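Local coordinates for protein ribonucleoside-diphosphate reductase subunit beta (Clostridium botulinum, PDB 6ZJK) that forms the di-iron R2 (beta) subunit of a class I ribonucleotide reductase and probably generates the radical needed to reduce ribonucleoside diphosphates to deoxyribonucleotides, at residues N192-I197 and H258-E263; L218-K223 and M328-G333; E251-N256 and E263-F268. All coordinates share one frame; numbering follows the deposited sequence. Where two conformers were deposited one is given.

Contact 1 (N192-I197 and H258-E263); sequences NFLRAI and HIFTEE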
# COMPACT_ATOMS: atom_id res chain seq x y z
N ASN A 192 -17.19 -5.47 16.09
CA ASN A 192 -15.78 -5.14 16.23
C ASN A 192 -15.25 -4.42 15.00
O ASN A 192 -14.36 -3.57 15.11
CB ASN A 192 -14.96 -6.41 16.49
CG ASN A 192 -15.29 -7.03 17.83
OD1 ASN A 192 -15.78 -6.36 18.74
ND2 ASN A 192 -14.98 -8.31 17.98
N PHE A 193 -15.79 -4.73 13.84
CA PHE A 193 -15.35 -4.12 12.60
C PHE A 193 -15.73 -2.66 12.55
O PHE A 193 -14.91 -1.85 12.23
CB PHE A 193 -15.89 -4.92 11.42
CG PHE A 193 -15.57 -4.34 10.08
CD1 PHE A 193 -14.35 -4.51 9.52
CD2 PHE A 193 -16.52 -3.67 9.38
CE1 PHE A 193 -14.06 -3.98 8.29
CE2 PHE A 193 -16.24 -3.12 8.16
CZ PHE A 193 -15.01 -3.29 7.61
N LEU A 194 -16.96 -2.34 12.91
CA LEU A 194 -17.44 -0.96 12.90
C LEU A 194 -16.80 -0.09 13.97
O LEU A 194 -16.58 1.06 13.77
CB LEU A 194 -18.94 -0.90 13.00
CG LEU A 194 -19.75 -1.49 11.86
CD1 LEU A 194 -21.22 -1.50 12.20
CD2 LEU A 194 -19.51 -0.75 10.57
N ARG A 195 -16.50 -0.68 15.12
CA ARG A 195 -15.84 0.06 16.18
C ARG A 195 -14.41 0.38 15.72
O ARG A 195 -13.92 1.45 15.95
CB ARG A 195 -15.87 -0.70 17.50
CG ARG A 195 -17.24 -0.82 18.13
CD ARG A 195 -17.18 -1.29 19.57
NE ARG A 195 -17.41 -2.72 19.69
CZ ARG A 195 -18.59 -3.26 19.93
NH1 ARG A 195 -19.66 -2.51 20.07
NH2 ARG A 195 -18.72 -4.57 20.00
N ALA A 196 -13.81 -0.50 14.97
CA ALA A 196 -12.49 -0.23 14.46
C ALA A 196 -12.49 0.87 13.41
O ALA A 196 -11.55 1.58 13.29
CB ALA A 196 -11.87 -1.45 13.91
N ILE A 197 -13.57 0.99 12.68
CA ILE A 197 -13.65 1.99 11.67
C ILE A 197 -13.76 3.33 12.33
O ILE A 197 -13.16 4.24 11.94
CB ILE A 197 -14.86 1.77 10.74
CG1 ILE A 197 -14.75 0.47 9.98
CG2 ILE A 197 -15.03 2.93 9.80
CD1 ILE A 197 -13.76 0.44 8.89
N HIS A 258 -29.88 -2.11 9.77
CA HIS A 258 -30.28 -2.92 10.91
C HIS A 258 -29.17 -3.03 11.96
O HIS A 258 -29.48 -3.28 13.13
CB HIS A 258 -30.72 -4.31 10.46
CG HIS A 258 -29.63 -5.10 9.80
ND1 HIS A 258 -29.24 -4.88 8.49
CD2 HIS A 258 -28.82 -6.08 10.27
CE1 HIS A 258 -28.25 -5.71 8.18
NE2 HIS A 258 -27.97 -6.44 9.25
N ILE A 259 -27.91 -2.85 11.57
CA ILE A 259 -26.82 -2.87 12.55
C ILE A 259 -26.60 -1.49 13.18
O ILE A 259 -26.35 -1.38 14.38
CB ILE A 259 -25.53 -3.40 11.90
CG1 ILE A 259 -25.71 -4.84 11.45
CG2 ILE A 259 -24.38 -3.32 12.88
CD1 ILE A 259 -25.93 -5.77 12.62
N PHE A 260 -26.75 -0.43 12.38
CA PHE A 260 -26.59 0.94 12.86
C PHE A 260 -27.83 1.37 13.64
O PHE A 260 -28.65 2.17 13.20
CB PHE A 260 -26.34 1.89 11.71
CG PHE A 260 -24.91 1.99 11.31
CD1 PHE A 260 -24.29 0.95 10.64
CD2 PHE A 260 -24.19 3.14 11.58
CE1 PHE A 260 -22.96 1.06 10.25
CE2 PHE A 260 -22.85 3.25 11.20
CZ PHE A 260 -22.24 2.22 10.54
N THR A 261 -27.95 0.82 14.85
CA THR A 261 -29.04 1.20 15.71
C THR A 261 -28.75 2.56 16.33
O THR A 261 -27.62 3.06 16.30
CB THR A 261 -29.27 0.14 16.80
OG1 THR A 261 -28.09 0.02 17.62
CG2 THR A 261 -29.57 -1.22 16.17
N GLU A 262 -29.79 3.19 16.90
CA GLU A 262 -29.71 4.30 17.84
C GLU A 262 -28.57 4.09 18.82
O GLU A 262 -27.98 5.06 19.30
CB GLU A 262 -31.04 4.51 18.57
CG GLU A 262 -31.29 5.97 18.93
CD GLU A 262 -32.76 6.36 18.86
OE1 GLU A 262 -33.12 7.27 18.08
OE2 GLU A 262 -33.58 5.74 19.58
N GLU A 263 -28.58 2.85 19.31
CA GLU A 263 -27.65 2.52 20.38
C GLU A 263 -26.22 2.47 19.87
O GLU A 263 -25.32 3.06 20.47
CB GLU A 263 -28.04 1.17 21.01
CG GLU A 263 -27.72 1.02 22.52
CD GLU A 263 -26.50 0.13 22.82
OE1 GLU A 263 -25.70 0.48 23.72
OE2 GLU A 263 -26.33 -0.91 22.15

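Contact 2 (L218-K223 and M328-G333); sequences LARQGK and MEWIDG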
# COMPACT_ATOMS: atom_id res chain seq x y z
N LEU A 218 5.51 25.79 17.46
CA LEU A 218 6.96 26.03 17.46
C LEU A 218 7.36 26.91 16.29
O LEU A 218 8.02 27.95 16.47
CB LEU A 218 7.74 24.70 17.41
CG LEU A 218 7.85 23.84 18.67
CD1 LEU A 218 8.79 22.66 18.42
CD2 LEU A 218 8.31 24.69 19.85
N ALA A 219 6.94 26.52 15.07
CA ALA A 219 7.30 27.24 13.85
C ALA A 219 6.77 28.66 13.82
O ALA A 219 7.39 29.54 13.22
CB ALA A 219 6.77 26.49 12.62
N ARG A 220 5.62 28.91 14.46
CA ARG A 220 5.10 30.27 14.52
C ARG A 220 6.06 31.19 15.26
O ARG A 220 6.08 32.40 15.00
CB ARG A 220 3.71 30.30 15.19
CG ARG A 220 2.74 31.42 14.69
CD ARG A 220 1.52 31.56 15.61
NE ARG A 220 0.53 32.54 15.15
CZ ARG A 220 -0.45 33.00 15.91
NH1 ARG A 220 -0.54 32.60 17.18
NH2 ARG A 220 -1.32 33.89 15.42
N GLN A 221 6.88 30.63 16.17
CA GLN A 221 7.89 31.39 16.90
C GLN A 221 9.25 31.39 16.23
O GLN A 221 10.20 31.95 16.79
CB GLN A 221 8.12 30.82 18.31
CG GLN A 221 6.89 30.42 19.08
CD GLN A 221 7.26 29.69 20.36
OE1 GLN A 221 8.34 29.89 20.89
NE2 GLN A 221 6.42 28.75 20.78
N GLY A 222 9.41 30.74 15.08
CA GLY A 222 10.70 30.69 14.42
C GLY A 222 11.56 29.48 14.75
O GLY A 222 12.74 29.47 14.38
N LYS A 223 11.02 28.48 15.44
CA LYS A 223 11.76 27.30 15.86
C LYS A 223 11.30 26.08 15.07
O LYS A 223 10.09 25.83 14.96
CB LYS A 223 11.58 27.08 17.37
CG LYS A 223 12.14 28.23 18.25
CD LYS A 223 11.65 28.20 19.73
CE LYS A 223 12.24 29.35 20.57
NZ LYS A 223 11.57 29.59 21.89
N MET A 328 -8.36 28.75 17.91
CA MET A 328 -7.02 28.98 17.38
C MET A 328 -7.11 29.18 15.86
O MET A 328 -6.54 28.43 15.08
CB MET A 328 -6.08 27.81 17.66
CG MET A 328 -6.00 27.34 19.09
SD MET A 328 -4.86 25.94 19.20
CE MET A 328 -3.32 26.71 18.72
N GLU A 329 -7.83 30.22 15.43
CA GLU A 329 -8.17 30.38 14.02
C GLU A 329 -6.94 30.48 13.11
O GLU A 329 -7.04 30.15 11.91
CB GLU A 329 -9.10 31.58 13.83
CG GLU A 329 -9.67 31.58 12.43
CD GLU A 329 -11.08 32.11 12.36
OE1 GLU A 329 -11.77 32.11 13.41
OE2 GLU A 329 -11.51 32.47 11.25
N TRP A 330 -5.83 30.99 13.64
CA TRP A 330 -4.63 31.20 12.83
C TRP A 330 -4.11 29.90 12.22
O TRP A 330 -3.43 29.96 11.19
CB TRP A 330 -3.52 31.84 13.66
CG TRP A 330 -3.05 30.98 14.80
CD1 TRP A 330 -3.53 30.98 16.09
CD2 TRP A 330 -2.02 29.98 14.76
NE1 TRP A 330 -2.86 30.04 16.85
CE2 TRP A 330 -1.92 29.42 16.06
CE3 TRP A 330 -1.17 29.51 13.76
CZ2 TRP A 330 -1.00 28.41 16.37
CZ3 TRP A 330 -0.24 28.50 14.08
CH2 TRP A 330 -0.18 27.96 15.37
N ILE A 331 -4.42 28.75 12.81
CA ILE A 331 -3.90 27.46 12.34
C ILE A 331 -4.35 27.17 10.91
O ILE A 331 -3.61 26.56 10.12
CB ILE A 331 -4.34 26.34 13.29
CG1 ILE A 331 -3.50 26.34 14.56
CG2 ILE A 331 -4.15 24.98 12.65
CD1 ILE A 331 -3.87 25.21 15.50
N ASP A 332 -5.59 27.55 10.56
CA ASP A 332 -6.14 27.14 9.27
C ASP A 332 -5.32 27.71 8.11
O ASP A 332 -4.95 26.98 7.19
CB ASP A 332 -7.61 27.55 9.16
CG ASP A 332 -8.48 26.77 10.12
OD1 ASP A 332 -7.93 25.88 10.81
OD2 ASP A 332 -9.70 27.02 10.17
N GLY A 333 -5.00 29.00 8.18
CA GLY A 333 -4.17 29.59 7.14
C GLY A 333 -2.72 29.13 7.25
O GLY A 333 -2.04 28.94 6.23

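Contact 3 (E251-N256 and E263-F268); sequences ELKNEN and ELEEEF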
# COMPACT_ATOMS: atom_id res chain seq x y z
N GLU A 251 -21.63 5.09 3.69
CA GLU A 251 -22.15 4.00 2.87
C GLU A 251 -22.47 2.77 3.72
O GLU A 251 -23.48 2.11 3.50
CB GLU A 251 -21.18 3.64 1.75
CG GLU A 251 -20.74 4.77 0.80
CD GLU A 251 -21.88 5.40 -0.00
OE1 GLU A 251 -23.03 4.92 0.08
OE2 GLU A 251 -21.61 6.38 -0.73
N LEU A 252 -21.64 2.48 4.73
CA LEU A 252 -21.91 1.34 5.60
C LEU A 252 -23.24 1.51 6.34
O LEU A 252 -23.95 0.52 6.55
CB LEU A 252 -20.79 1.15 6.61
CG LEU A 252 -19.49 0.52 6.09
CD1 LEU A 252 -18.39 0.59 7.15
CD2 LEU A 252 -19.72 -0.91 5.64
N LYS A 253 -23.55 2.73 6.79
CA LYS A 253 -24.81 3.06 7.44
C LYS A 253 -25.99 2.80 6.51
O LYS A 253 -27.03 2.30 6.95
CB LYS A 253 -24.83 4.52 7.89
CG LYS A 253 -26.10 4.84 8.67
CD LYS A 253 -26.02 6.12 9.50
CE LYS A 253 -27.41 6.75 9.64
NZ LYS A 253 -28.22 6.13 10.73
N ASN A 254 -25.85 3.28 5.27
CA ASN A 254 -26.95 3.17 4.32
C ASN A 254 -27.26 1.71 3.97
O ASN A 254 -28.43 1.34 3.84
CB ASN A 254 -26.64 3.96 3.06
CG ASN A 254 -27.76 3.86 2.02
OD1 ASN A 254 -27.52 3.55 0.85
ND2 ASN A 254 -28.98 4.11 2.46
N GLU A 255 -26.22 0.87 3.85
CA GLU A 255 -26.37 -0.51 3.38
C GLU A 255 -26.54 -1.53 4.51
O GLU A 255 -26.73 -2.72 4.22
CB GLU A 255 -25.17 -0.91 2.51
CG GLU A 255 -24.95 -0.05 1.24
CD GLU A 255 -23.57 -0.31 0.58
OE1 GLU A 255 -22.81 -1.16 1.10
OE2 GLU A 255 -23.25 0.32 -0.45
N ASN A 256 -26.42 -1.11 5.77
CA ASN A 256 -26.48 -2.00 6.95
C ASN A 256 -27.28 -1.34 8.07
O ASN A 256 -26.87 -1.32 9.24
CB ASN A 256 -25.07 -2.34 7.45
CG ASN A 256 -24.23 -3.07 6.43
OD1 ASN A 256 -24.33 -4.28 6.29
ND2 ASN A 256 -23.40 -2.33 5.70
N GLU A 263 -28.58 2.85 19.31
CA GLU A 263 -27.65 2.52 20.38
C GLU A 263 -26.22 2.47 19.87
O GLU A 263 -25.32 3.06 20.47
CB GLU A 263 -28.04 1.17 21.01
CG GLU A 263 -27.72 1.02 22.52
CD GLU A 263 -26.50 0.13 22.82
OE1 GLU A 263 -25.70 0.48 23.72
OE2 GLU A 263 -26.33 -0.91 22.15
N LEU A 264 -25.98 1.86 18.70
CA LEU A 264 -24.60 1.81 18.22
C LEU A 264 -24.09 3.20 17.85
O LEU A 264 -22.92 3.51 18.06
CB LEU A 264 -24.46 0.84 17.04
CG LEU A 264 -23.01 0.76 16.55
CD1 LEU A 264 -22.26 -0.22 17.44
CD2 LEU A 264 -22.90 0.33 15.11
N GLU A 265 -24.94 4.08 17.31
CA GLU A 265 -24.49 5.44 17.06
C GLU A 265 -24.12 6.15 18.36
O GLU A 265 -23.17 6.94 18.37
CB GLU A 265 -25.56 6.22 16.30
CG GLU A 265 -25.96 5.58 14.97
CD GLU A 265 -26.71 6.53 14.04
OE1 GLU A 265 -27.65 7.23 14.51
OE2 GLU A 265 -26.35 6.57 12.84
N GLU A 266 -24.81 5.85 19.46
CA GLU A 266 -24.40 6.45 20.73
C GLU A 266 -23.07 5.87 21.20
O GLU A 266 -22.24 6.60 21.74
CB GLU A 266 -25.48 6.23 21.80
CG GLU A 266 -25.28 7.04 23.08
CD GLU A 266 -25.16 8.54 22.81
OE1 GLU A 266 -25.90 9.06 21.94
OE2 GLU A 266 -24.33 9.21 23.47
N GLU A 267 -22.82 4.59 20.93
CA GLU A 267 -21.50 4.07 21.28
C GLU A 267 -20.39 4.74 20.47
O GLU A 267 -19.32 5.05 21.01
CB GLU A 267 -21.49 2.55 21.07
CG GLU A 267 -22.66 1.82 21.66
CD GLU A 267 -22.51 0.31 21.52
OE1 GLU A 267 -21.35 -0.17 21.50
OE2 GLU A 267 -23.54 -0.38 21.40
N PHE A 268 -20.64 5.16 19.23
CA PHE A 268 -19.66 5.96 18.50
C PHE A 268 -19.44 7.32 19.16
O PHE A 268 -18.30 7.81 19.21
CB PHE A 268 -20.12 6.14 17.05
CG PHE A 268 -20.00 4.89 16.20
CD1 PHE A 268 -19.38 3.75 16.69
CD2 PHE A 268 -20.46 4.89 14.89
CE1 PHE A 268 -19.25 2.61 15.91
CE2 PHE A 268 -20.33 3.75 14.09
CZ PHE A 268 -19.73 2.61 14.60

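Contact 1 (N192-I197 and H258-E263)
Ile259, whose CG2 touches Leu194, gives its carbonyl O to Thr261 N at 2.8 Å, the shortest backbone bond here. That link from a residue to the second one after it, with Phe260 at phi -77° and psi 73° in between, defines an inverse gamma turn. Two consecutive side chains at this bend, Ile259 and Phe260, meet the same leucine. Leu194 CD1 lies 3.7 Å from Ile259 CG2 and also 3.7 Å from Phe260 CE1, so one methyl serves both neighbours. Within the two segments the other methyl meets just the ring: Leu194 CD2 is 3.9 Å from Phe260 CE1 and 4.0 Å from Phe260 CZ. Both methyls come to the CE1-CZ end of the ring from one side of its plane, at a slant. Ile259 CG2 can come forward because it is anti to the backbone N, while CG1 lies beside that N.

The interface is purely apolar and small, burying 113 Å² in total, with Leu194 contributing more than half. Leu194 also packs on Leu252, Leu264 and Phe268, and Phe260 rests on Phe268, which places the turn over a wider hydrophobic cluster. Directly after the turn, Thr261 is the N-cap of helix 262-287, its OG1 bonding Leu264 N. The result is an inverse gamma turn followed by an N-capped helix, seating the connection between helices 225-255 and 262-287 against helix 190-220 of the all-helical R2 fold.

Contact 2 (L218-K223 and M328-G333)
Arg220 and Trp330 meet as two nearly parallel plates: the guanidinium and indole planes are inclined by only 6°, with centres 3.5 Å apart. Arg220 CZ sits 3.5 Å from the centroid of the five-membered ring of Trp330, 12° off its normal, which is cation-pi geometry over the face. The aliphatic part continues the overlap, since Arg220 CD lies 3.7 Å from the centroid of the six-membered ring in a CH-pi contact. The chain, extended from CG to NE, thereby covers both rings. Arg220 NH1 stands 3.5 Å from Trp330 NE1, but both are donors, and their closeness follows from the stacking.

A chi1 of 63° sets the indole between its own backbone N and carbonyl carbon. Ile331 CG1 backs the other indole face, 3.6 Å above its plane, and Phe334 meets Trp330 edge to face. Arg220 is exposed and also touches a crystal neighbour, so the lattice may influence its pose.

Just beyond Arg220 the chain leaves helix 190-220, with Gly222 at positive phi; Gly222 N bonds Ala219 O and Lys223 N bonds Leu218 O. A Schellman motif thus closes the helix, while a surface cation-pi stack joins its last turn to the short helix 330-334.

Contact 3 (E251-N256 and E263-F268)
Lys253 and Glu265 make the close part of this contact, a salt bridge in which Lys253 NZ donates to Glu265 OE2 at 2.9 Å. The grip is one-sided: Glu265 OE1 remains 4.0 Å from Lys253 NZ, and the ammonium comes from above the carboxylate plane, 45° out of it. The lysine chain is nearly straight until its last torsion, where chi4 of 83° bends NZ onto the carboxylate. Two methylenes accompany it, with Lys253 CD and Lys253 CE each 3.4 Å from Glu265 OE2. The two side chains cross at about a right angle and touch through their outer atoms, from Lys253 CD outward.

Everything else about this pairing is loose. The nearest pair of CA atoms, Lys253 CA and Glu265 CA, is 9.9 Å apart, and just 72 Å² is buried, with Lys253 exposed to solvent and Glu265 partly so. On the inner side Leu252, Leu264 and Phe268 do not touch across these segments; all three pack on Leu194 of helix 190-220, which fills in between the two helices. Asn256 folds back on the first segment, its ND2 bonding Leu252 O at 3.0 Å in the carbonyl plane, on a lone pair.

The lysine lies in the last turns of helix 225-255 and the glutamate near the start of helix 262-287, so each charge probably suits the dipole of its own helix. Chemically, this implies a solvent-facing electrostatic clasp, probably of modest strength, placed outside an apolar core.

Along the chain the segments run 192-197, 218-223, 251-256, 258-263, 263-268 and 328-333. Contacts 1 and 3 are neighbours, with centres 5 Å apart and Glu263 in common. Together they join helices 190-220, 225-255 and 262-287 at one end of the subunit. Contact 2 lies on the opposite side of the chain's centre, 37 Å from either of them between centres and about 22 Å between nearest atoms. Helix 190-220 spans that gap, giving its first turns to contact 1 and its last to contact 2. Between them it carries the iron ligand Glu204, while helix 225-255 supplies Glu238 and His241; each contact therefore engages an end of a metal-bearing helix.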